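Local coordinates for protein ecto-NAD+ glycohydrolase (CD38 molecule) (Bos taurus, PDB 3GC6) that is a disulfide-bonded, glycosylated member of the ADP-ribosyl cyclase family, pairing a helical region with a parallel beta-sheet region, at residues A[142-145]-A[146-149]. The protein carries 1 engineered substitution. Residues are numbered along the deposited sequence; the frame is centred on the assembly and turned at random.
Sequences RTNY and LSVF
Asn144 and Ser147 face each other across the first turn of helix 145-159, a worked example of how a helix start is built, with Asn144 at the N-cap position. Asn144 has CG held between its own backbone N and carbonyl carbon (chi1 65°), which folds the side chain forward over the opening turn. There it lies against the Ser147 side chain, with Asn144 CG 3.7 Å from Ser147 CB. The backbone of the cap residue starts the helical pattern: Val148 N donates to Asn144 O at 2.9 Å, with an N-H...O angle of 165°. One residue on, the bond from Phe149 N to Tyr145 O (3.1 Å) is more bent, its donor standing 41° out of the carbonyl plane. Val148 turns CG2 back beside its own N, 3.2 Å from Asn144 O and 4.0 Å from Thr143 CA, so that the methyl packs beside the carbonyl oxygen that accepts the Val148 N-H. Thr143, centre of an inverse gamma turn, has OG1 hydrogen-bonded to Cys61 O, and Tyr145 OH is hydrogen-bonded to Asp67 OD2. The chemistry implies a first turn held by two backbone bonds and tied by side-chain hydrogen bonds to Cys61 and Asp67, and through Tyr145 O to Tyr68 OH.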
loop_
_atom_site.group_PDB
_atom_site.type_symbol
_atom_site.label_atom_id
_atom_site.label_comp_id
_atom_site.label_asym_id
_atom_site.label_seq_id
_atom_site.Cartn_x
_atom_site.Cartn_y
_atom_site.Cartn_z
ATOM N N ARG A 142 -29.301 -10.441 17.253
ATOM C CA ARG A 142 -28.460 -9.244 17.232
ATOM C C ARG A 142 -26.962 -9.566 17.125
ATOM O O ARG A 142 -26.188 -8.767 16.571
ATOM C CB ARG A 142 -28.757 -8.387 18.473
ATOM C CG ARG A 142 -30.154 -7.838 18.433
ATOM C CD ARG A 142 -30.500 -6.979 19.649
ATOM N NE ARG A 142 -31.937 -6.700 19.665
ATOM C CZ ARG A 142 -32.491 -5.647 20.261
ATOM N NH1 ARG A 142 -31.729 -4.759 20.893
ATOM N NH2 ARG A 142 -33.809 -5.470 20.206
ATOM N N THR A 143 -26.582 -10.743 17.638
ATOM C CA THR A 143 -25.193 -11.143 17.763
ATOM C C THR A 143 -24.756 -11.893 16.502
ATOM O O THR A 143 -24.238 -13.020 16.578
ATOM C CB THR A 143 -24.976 -12.043 19.016
ATOM O OG1 THR A 143 -25.947 -13.080 19.023
ATOM C CG2 THR A 143 -25.131 -11.195 20.302
ATOM N N ASN A 144 -24.946 -11.241 15.363
ATOM C CA ASN A 144 -24.504 -11.794 14.068
ATOM C C ASN A 144 -23.254 -11.044 13.605
ATOM O O ASN A 144 -22.988 -9.927 14.086
ATOM C CB ASN A 144 -25.628 -11.682 13.048
ATOM C CG ASN A 144 -25.971 -10.246 12.716
ATOM O OD1 ASN A 144 -26.944 -9.678 13.252
ATOM N ND2 ASN A 144 -25.164 -9.640 11.896
ATOM N N TYR A 145 -22.463 -11.673 12.725
ATOM C CA TYR A 145 -21.161 -11.130 12.368
ATOM C C TYR A 145 -21.209 -9.756 11.659
ATOM O O TYR A 145 -20.291 -8.924 11.833
ATOM C CB TYR A 145 -20.333 -12.183 11.578
ATOM C CG TYR A 145 -19.743 -13.173 12.553
ATOM C CD1 TYR A 145 -20.383 -14.378 12.852
ATOM C CD2 TYR A 145 -18.597 -12.844 13.268
ATOM C CE1 TYR A 145 -19.836 -15.255 13.818
ATOM C CE2 TYR A 145 -18.041 -13.690 14.222
ATOM C CZ TYR A 145 -18.661 -14.904 14.490
ATOM O OH TYR A 145 -18.111 -15.705 15.462
ATOM N N LEU A 146 -22.260 -9.503 10.881
ATOM C CA LEU A 146 -22.351 -8.205 10.187
ATOM C C LEU A 146 -22.626 -7.082 11.192
ATOM O O LEU A 146 -21.909 -6.084 11.254
ATOM C CB LEU A 146 -23.406 -8.275 9.071
ATOM C CG LEU A 146 -23.784 -6.959 8.392
ATOM C CD1 LEU A 146 -22.569 -6.328 7.810
ATOM C CD2 LEU A 146 -24.859 -7.227 7.300
ATOM N N SER A 147 -23.647 -7.266 12.027
ATOM C CA SER A 147 -24.004 -6.264 13.034
ATOM C C SER A 147 -22.877 -6.035 14.040
ATOM O O SER A 147 -22.536 -4.877 14.370
ATOM C CB SER A 147 -25.284 -6.718 13.776
ATOM O OG SER A 147 -26.371 -6.796 12.871
ATOM N N VAL A 148 -22.282 -7.131 14.531
ATOM C CA VAL A 148 -21.211 -7.020 15.509
ATOM C C VAL A 148 -19.973 -6.309 14.926
ATOM O O VAL A 148 -19.321 -5.498 15.598
ATOM C CB VAL A 148 -20.894 -8.383 16.150
ATOM C CG1 VAL A 148 -19.633 -8.287 16.975
ATOM C CG2 VAL A 148 -22.098 -8.795 16.996
ATOM N N PHE A 149 -19.662 -6.559 13.658
ATOM C CA PHE A 149 -18.550 -5.853 13.003
ATOM C C PHE A 149 -18.771 -4.338 13.112
ATOM O O PHE A 149 -17.880 -3.578 13.529
ATOM C CB PHE A 149 -18.483 -6.234 11.523
ATOM C CG PHE A 149 -17.535 -5.385 10.738
ATOM C CD1 PHE A 149 -16.160 -5.666 10.724
ATOM C CD2 PHE A 149 -18.008 -4.296 10.029
ATOM C CE1 PHE A 149 -15.255 -4.837 9.959
ATOM C CE2 PHE A 149 -17.127 -3.479 9.289
ATOM C CZ PHE A 149 -15.768 -3.765 9.257
#